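Local coordinates for lumazine protein (Photobacterium kishitanii, PDB 3A35) that serves as an antenna protein of bacterial bioluminescence, carrying a lumazine or flavin chromophore and probably shifting luciferase emission to shorter wavelength, at residues K13-H24 with T71-N79; I32-T40 with V51-V59. One frame throughout, in Å; residues are numbered along the deposited sequence. Where two conformers were deposited one is given.

How the contacts relate
From the N terminus, the chain runs up strand 8-17, turns, and comes back along strand 22-27; this hairpin supplies 13-24. Helix 30-34 and the turn behind it follow, and their segment 32-40 closes a short loop onto 51-59, the hairpin of strands 47-55 and 58-63: that is contact 2. Only later does the chain return to the first hairpin, when 71-79 packs on it in contact 1, so contact 2 lies nested inside the larger loop. Their centres are about 17 Å apart, yet they touch through K13 on V58 and R23 on V52. Both belong to the first of two six-stranded antiparallel barrels, the one whose pocket holds riboflavin.

Contact 1: residues K13-H24 with T71-N79; sequences KKISKNDDTQRH and TFRELEVGN
With CG anti to its carbonyl carbon (chi1 -67°) and the chain extended beyond it, Q22 carries its amide across to the backbone of R73; H24, turned the same way at chi1, lays its imidazole beside F72. Q22 NE2 donates to R73 O at 3.2 Å, a moderately bent bond that meets a lone pair of the carbonyl. The other end of the amide is fixed from its own strand: H24 NE2 points almost dead straight (177°) at Q22 OE1, 2.9 Å away and exactly in the ring plane. One amide thus couples imidazole to loop, and its rotation is set from both ends.

The ring of H24 meets F72 as an offset edge-to-face pair, the phenyl edge directed at the imidazole face, centroids 5.8 Å apart. H24 CE1 also comes within 3.4 Å of F72 O, while I15 CG1 covers a face of the ring over its centre. Buried H24 ND1 has no polar partner. Further along, I15 CD1 rests 3.5 Å from L75 O, and V77 lies alongside I15, pointing the other way, with its CG1 3.6 Å from K13 O. A water lies between Q22 OE1 and L75 O.

The loop between strands 58-63 and 80-84, with its short 3-10 turn around R73, therefore packs against the first hairpin, strands 8-17 and 22-27, of a six-stranded antiparallel barrel (order 1-2-5-4-3-6), as in the homologous riboflavin synthase. The side chain of F72 also touches I63 of strand 58-63 and L49 and the riboflavin-binding C47 of strand 47-55, and a backbone hydrogen bond between G78 and I12 ties the loop to strand 8-17.

Contact 2: residues I32-T40 with V51-V59; sequences ILESVEKGT and VVRISGDVV
L33 pushes its forked end into the hollow formed by I54, the type II' turn at 55-58 and V59. CG stands anti to the backbone N (chi1 174°), which carries both methyls across: CD2 settles 3.6 Å from D57 CA and beside G56 O, while CD1 lies 3.7 Å from V59 CG2 and also touches I54 CG2. Next along, V36 CG2 faces I54 CD1 at 4.0 Å, the two side chains crossing at about a right angle. The tip of I54 is a bump in its own right: its CD1 lodges against the main chain, 3.7 Å from E37 CA and likewise close to V36 O.

Farther on, V51 is the bump that fills the type II turn at 37-40, with CB 3.3 Å from E37 O and CG2 against T40 CB. Two backbone bonds hold the turn to V51: G39 N to V51 O and V51 N to T40 O, each 2.8 Å long. Inside the turn, E37 N donates to T40 OG1. K38 lays CG and CD against the backbone of V52, CD 3.6 Å from V52 O, and bends beyond.

Helix 30-34 and the turn after it thus join strands 22-27 and 41-44 of the six-stranded barrel and cover one side of its hairpin of strands 47-55 and 58-63. Side chains of I32, S35 and V36 also touch V85, in the loop after strand 80-84; backbone hydrogen bonds join V59 to I26 of strand 22-27 and D57 to F28 just after it.

Contact 1: residues K13-H24 with T71-N79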
# COMPACT_ATOMS: atom_id res chain seq x y z
N LYS A 13 15.74 -2.44 2.41
CA LYS A 13 17.22 -2.68 2.47
C LYS A 13 17.56 -3.36 3.80
O LYS A 13 18.48 -4.25 3.83
CB LYS A 13 17.87 -1.35 2.32
CG LYS A 13 19.36 -1.49 2.31
CD LYS A 13 20.17 -0.38 1.88
CE LYS A 13 21.57 -0.79 1.28
NZ LYS A 13 22.25 0.60 1.31
N LYS A 14 16.85 -3.07 4.87
CA LYS A 14 17.25 -3.51 6.21
C LYS A 14 15.97 -3.66 7.04
O LYS A 14 15.04 -2.87 6.90
CB LYS A 14 18.05 -2.39 6.98
CG LYS A 14 19.36 -1.95 6.34
CD LYS A 14 20.12 -0.98 7.30
CE LYS A 14 21.49 -0.54 6.73
NZ LYS A 14 21.93 0.69 7.35
N ILE A 15 15.86 -4.68 7.89
CA ILE A 15 14.75 -4.84 8.82
C ILE A 15 15.36 -5.17 10.19
O ILE A 15 16.11 -6.15 10.32
CB ILE A 15 13.81 -5.86 8.40
CG1 ILE A 15 13.24 -5.57 7.01
CG2 ILE A 15 12.67 -6.12 9.48
CD1 ILE A 15 12.48 -6.73 6.54
N SER A 16 14.98 -4.43 11.20
CA SER A 16 15.36 -4.72 12.63
C SER A 16 14.20 -5.28 13.31
O SER A 16 13.08 -4.58 13.30
CB SER A 16 15.69 -3.39 13.29
OG SER A 16 16.87 -2.76 12.76
N LYS A 17 14.33 -6.54 13.81
CA LYS A 17 13.24 -7.14 14.45
C LYS A 17 13.20 -6.85 15.91
O LYS A 17 13.99 -7.50 16.67
CB LYS A 17 13.38 -8.62 14.17
CG LYS A 17 13.50 -8.90 12.59
CD LYS A 17 12.64 -10.04 12.18
CE LYS A 17 12.07 -9.75 10.75
NZ LYS A 17 11.42 -8.38 10.68
N ASN A 18 12.24 -6.06 16.40
CA ASN A 18 12.20 -5.69 17.77
C ASN A 18 10.96 -6.18 18.40
O ASN A 18 10.44 -5.51 19.27
CB ASN A 18 12.26 -4.19 18.00
CG ASN A 18 13.43 -3.50 17.26
OD1 ASN A 18 14.59 -3.73 17.62
ND2 ASN A 18 13.11 -2.56 16.28
N ASP A 19 10.48 -7.32 17.93
CA ASP A 19 9.30 -8.00 18.51
C ASP A 19 7.87 -7.29 18.38
O ASP A 19 7.02 -7.67 17.52
CB ASP A 19 9.62 -8.37 19.96
CG ASP A 19 8.59 -9.34 20.53
OD1 ASP A 19 8.84 -9.90 21.63
OD2 ASP A 19 7.53 -9.55 19.85
N ASP A 20 7.55 -6.31 19.21
CA ASP A 20 6.30 -5.61 18.90
C ASP A 20 6.59 -4.34 18.09
O ASP A 20 5.74 -3.45 17.91
CB ASP A 20 5.43 -5.38 20.16
CG ASP A 20 6.15 -4.55 21.20
OD1 ASP A 20 7.38 -4.25 20.96
OD2 ASP A 20 5.50 -4.19 22.22
N THR A 21 7.79 -4.22 17.54
CA THR A 21 8.04 -3.07 16.65
C THR A 21 9.04 -3.64 15.66
O THR A 21 9.78 -4.68 15.94
CB THR A 21 8.55 -1.83 17.38
OG1 THR A 21 8.82 -0.65 16.58
CG2 THR A 21 9.74 -2.07 18.20
N GLN A 22 9.14 -2.97 14.52
CA GLN A 22 10.24 -3.24 13.59
C GLN A 22 10.71 -1.96 13.02
O GLN A 22 9.89 -1.05 12.72
CB GLN A 22 9.80 -4.12 12.45
CG GLN A 22 9.45 -5.53 12.89
CD GLN A 22 9.02 -6.45 11.80
OE1 GLN A 22 8.94 -6.07 10.63
NE2 GLN A 22 8.87 -7.74 12.10
N ARG A 23 11.98 -1.83 12.68
CA ARG A 23 12.47 -0.68 11.94
C ARG A 23 12.88 -1.13 10.57
O ARG A 23 13.70 -2.06 10.42
CB ARG A 23 13.64 0.05 12.68
CG ARG A 23 14.27 1.13 11.83
CD ARG A 23 15.21 2.03 12.60
NE ARG A 23 14.47 2.72 13.67
CZ ARG A 23 15.11 3.51 14.56
NH1 ARG A 23 16.43 3.61 14.51
NH2 ARG A 23 14.40 4.03 15.55
N HIS A 24 12.26 -0.52 9.54
CA HIS A 24 12.55 -0.85 8.20
C HIS A 24 13.31 0.30 7.53
O HIS A 24 12.86 1.50 7.60
CB HIS A 24 11.28 -1.05 7.39
CG HIS A 24 10.54 -2.29 7.73
ND1 HIS A 24 9.79 -2.99 6.84
CD2 HIS A 24 10.50 -3.00 8.90
CE1 HIS A 24 9.26 -4.06 7.42
NE2 HIS A 24 9.65 -4.08 8.71
N THR A 71 0.93 -5.53 6.59
CA THR A 71 1.85 -6.60 6.16
C THR A 71 3.25 -6.44 6.63
O THR A 71 4.11 -7.36 6.35
CB THR A 71 1.72 -6.75 4.64
OG1 THR A 71 2.16 -5.52 4.11
CG2 THR A 71 0.31 -7.05 4.24
N PHE A 72 3.62 -5.27 7.20
CA PHE A 72 5.06 -5.03 7.43
C PHE A 72 5.81 -6.14 8.22
O PHE A 72 6.93 -6.48 7.82
CB PHE A 72 5.24 -3.74 8.17
CG PHE A 72 4.91 -2.53 7.32
CD1 PHE A 72 5.79 -2.13 6.34
CD2 PHE A 72 3.73 -1.85 7.47
CE1 PHE A 72 5.48 -0.98 5.56
CE2 PHE A 72 3.41 -0.72 6.70
CZ PHE A 72 4.27 -0.31 5.73
N ARG A 73 5.09 -6.77 9.13
CA ARG A 73 5.73 -7.70 10.08
C ARG A 73 6.33 -8.79 9.29
O ARG A 73 7.45 -9.29 9.71
CB ARG A 73 4.63 -8.16 11.06
CG ARG A 73 5.09 -9.23 12.14
CD ARG A 73 4.03 -9.47 13.17
NE ARG A 73 2.64 -9.49 12.66
CZ ARG A 73 1.58 -9.12 13.38
NH1 ARG A 73 1.79 -8.71 14.62
NH2 ARG A 73 0.35 -9.20 12.89
N GLU A 74 5.70 -9.17 8.17
CA GLU A 74 6.16 -10.34 7.37
C GLU A 74 6.88 -9.98 6.15
O GLU A 74 7.21 -10.86 5.38
CB GLU A 74 4.99 -11.16 6.90
CG GLU A 74 4.91 -12.54 7.37
CD GLU A 74 4.05 -12.58 8.53
OE1 GLU A 74 4.54 -12.00 9.53
OE2 GLU A 74 2.91 -13.17 8.44
N LEU A 75 7.14 -8.71 5.89
CA LEU A 75 7.92 -8.42 4.71
C LEU A 75 9.41 -8.78 4.94
O LEU A 75 9.89 -8.98 6.05
CB LEU A 75 7.77 -6.91 4.32
CG LEU A 75 6.33 -6.42 4.01
CD1 LEU A 75 6.46 -4.92 3.70
CD2 LEU A 75 5.81 -7.17 2.92
N GLU A 76 10.12 -8.82 3.81
CA GLU A 76 11.50 -9.28 3.74
C GLU A 76 12.36 -8.29 3.04
O GLU A 76 11.95 -7.55 2.12
CB GLU A 76 11.53 -10.60 2.90
CG GLU A 76 10.68 -11.74 3.58
CD GLU A 76 11.27 -12.30 4.86
OE1 GLU A 76 10.52 -13.15 5.43
OE2 GLU A 76 12.41 -11.94 5.33
N VAL A 77 13.65 -8.36 3.32
CA VAL A 77 14.61 -7.58 2.63
C VAL A 77 14.48 -7.84 1.10
O VAL A 77 14.36 -9.05 0.74
CB VAL A 77 16.08 -7.87 3.15
CG1 VAL A 77 17.08 -7.22 2.29
CG2 VAL A 77 16.15 -7.38 4.59
N GLY A 78 14.54 -6.83 0.29
CA GLY A 78 14.38 -6.87 -1.17
C GLY A 78 12.94 -6.63 -1.65
O GLY A 78 12.77 -6.41 -2.88
N ASN A 79 11.92 -6.78 -0.76
CA ASN A 79 10.55 -6.56 -1.21
C ASN A 79 10.38 -5.07 -1.61
O ASN A 79 11.02 -4.14 -1.12
CB ASN A 79 9.57 -6.85 -0.11
CG ASN A 79 9.45 -8.34 0.24
OD1 ASN A 79 10.04 -9.27 -0.51
ND2 ASN A 79 8.75 -8.63 1.24
O HOH W 1 9.82 -7.93 8.60

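Contact 2: residues I32-T40 with V51-V59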
# COMPACT_ATOMS: atom_id res chain seq x y z
N ILE A 32 11.69 10.84 -5.07
CA ILE A 32 10.93 10.81 -3.83
C ILE A 32 11.88 11.08 -2.69
O ILE A 32 11.48 11.74 -1.75
CB ILE A 32 10.24 9.40 -3.63
CG1 ILE A 32 9.37 9.15 -4.91
CG2 ILE A 32 9.32 9.41 -2.35
CD1 ILE A 32 8.63 7.84 -4.97
N LEU A 33 13.06 10.48 -2.66
CA LEU A 33 14.03 10.71 -1.56
C LEU A 33 14.20 12.22 -1.25
O LEU A 33 14.24 12.62 -0.10
CB LEU A 33 15.39 10.13 -2.01
CG LEU A 33 16.47 10.42 -1.03
CD1 LEU A 33 16.23 9.64 0.26
CD2 LEU A 33 17.89 10.04 -1.60
N GLU A 34 14.42 13.02 -2.25
CA GLU A 34 14.72 14.44 -1.96
C GLU A 34 13.43 15.21 -1.53
O GLU A 34 13.58 16.30 -0.89
CB GLU A 34 15.42 15.07 -3.18
CG GLU A 34 16.66 14.30 -3.62
CD GLU A 34 17.87 14.91 -3.01
OE1 GLU A 34 18.54 14.23 -2.22
OE2 GLU A 34 18.19 16.03 -3.47
N SER A 35 12.20 14.65 -1.78
CA SER A 35 10.99 15.25 -1.29
C SER A 35 10.63 14.88 0.17
O SER A 35 9.54 15.33 0.59
CB SER A 35 9.82 14.88 -2.20
OG SER A 35 9.44 13.55 -1.95
N VAL A 36 11.48 14.10 0.89
CA VAL A 36 11.10 13.74 2.26
C VAL A 36 12.22 14.12 3.23
O VAL A 36 13.42 14.40 2.82
CB VAL A 36 10.72 12.22 2.40
CG1 VAL A 36 9.56 11.90 1.50
CG2 VAL A 36 11.89 11.30 2.19
N GLU A 37 11.82 14.18 4.50
CA GLU A 37 12.75 14.56 5.52
C GLU A 37 12.40 13.80 6.82
O GLU A 37 11.34 13.12 6.91
CB GLU A 37 12.62 16.05 5.79
CG GLU A 37 11.45 16.62 6.23
CD GLU A 37 11.49 18.17 5.92
OE1 GLU A 37 12.53 18.85 6.18
OE2 GLU A 37 10.49 18.64 5.33
N LYS A 38 13.28 13.89 7.86
CA LYS A 38 12.83 13.42 9.16
C LYS A 38 11.55 14.01 9.55
O LYS A 38 11.40 15.22 9.46
CB LYS A 38 13.78 13.72 10.37
CG LYS A 38 14.89 12.83 10.41
CD LYS A 38 15.92 12.89 11.79
CE LYS A 38 15.82 14.11 12.47
NZ LYS A 38 17.07 13.85 13.45
N GLY A 39 10.60 13.17 10.02
CA GLY A 39 9.32 13.62 10.41
C GLY A 39 8.24 13.69 9.37
O GLY A 39 7.04 13.87 9.60
N THR A 40 8.61 13.50 8.06
CA THR A 40 7.62 13.36 7.02
C THR A 40 6.71 12.20 7.32
O THR A 40 7.16 11.11 7.71
CB THR A 40 8.27 13.06 5.69
OG1 THR A 40 9.03 14.21 5.23
CG2 THR A 40 7.28 12.59 4.61
N VAL A 51 8.85 9.28 8.89
CA VAL A 51 10.29 9.01 8.70
C VAL A 51 11.07 9.27 10.00
O VAL A 51 10.90 10.39 10.57
CB VAL A 51 10.81 9.91 7.57
CG1 VAL A 51 12.31 9.81 7.43
CG2 VAL A 51 10.11 9.65 6.22
N VAL A 52 11.89 8.31 10.37
CA VAL A 52 12.68 8.45 11.61
C VAL A 52 14.11 8.89 11.26
O VAL A 52 14.71 9.53 12.12
CB VAL A 52 12.74 7.05 12.27
CG1 VAL A 52 14.02 6.89 13.14
CG2 VAL A 52 11.38 6.76 12.93
N ARG A 53 14.67 8.55 10.10
CA ARG A 53 16.10 8.82 9.86
C ARG A 53 16.24 8.72 8.36
O ARG A 53 15.53 7.89 7.74
CB ARG A 53 17.00 7.86 10.60
CG ARG A 53 18.39 7.78 10.14
CD ARG A 53 19.05 6.67 10.78
NE ARG A 53 20.37 6.65 10.23
CZ ARG A 53 21.09 5.56 9.98
NH1 ARG A 53 20.63 4.33 10.26
NH2 ARG A 53 22.35 5.79 9.54
N ILE A 54 17.13 9.44 7.75
CA ILE A 54 17.55 9.24 6.36
C ILE A 54 19.06 9.18 6.26
O ILE A 54 19.77 10.05 6.82
CB ILE A 54 17.02 10.29 5.50
CG1 ILE A 54 15.50 10.35 5.55
CG2 ILE A 54 17.56 10.04 4.10
CD1 ILE A 54 14.96 11.63 4.79
N SER A 55 19.52 8.13 5.61
CA SER A 55 21.00 8.03 5.47
C SER A 55 21.21 7.71 3.98
O SER A 55 20.85 6.57 3.54
CB SER A 55 21.46 6.96 6.38
OG SER A 55 22.90 6.77 6.20
N GLY A 56 21.78 8.68 3.23
CA GLY A 56 21.95 8.42 1.83
C GLY A 56 20.58 8.24 1.19
O GLY A 56 19.78 9.12 1.40
N ASP A 57 20.37 7.13 0.48
CA ASP A 57 19.06 6.95 -0.16
C ASP A 57 18.18 5.98 0.68
O ASP A 57 17.19 5.51 0.17
CB ASP A 57 19.20 6.43 -1.59
CG ASP A 57 19.95 5.14 -1.70
OD1 ASP A 57 20.40 4.60 -0.73
OD2 ASP A 57 20.08 4.74 -2.92
N VAL A 58 18.57 5.69 1.94
CA VAL A 58 17.81 4.77 2.79
C VAL A 58 16.99 5.62 3.78
O VAL A 58 17.54 6.40 4.58
CB VAL A 58 18.69 3.80 3.52
CG1 VAL A 58 17.88 2.78 4.33
CG2 VAL A 58 19.62 3.04 2.51
N VAL A 59 15.66 5.39 3.72
CA VAL A 59 14.74 6.09 4.58
C VAL A 59 14.18 5.11 5.54
O VAL A 59 13.73 4.02 5.19
CB VAL A 59 13.62 6.66 3.67
CG1 VAL A 59 12.61 7.43 4.53
CG2 VAL A 59 14.19 7.66 2.62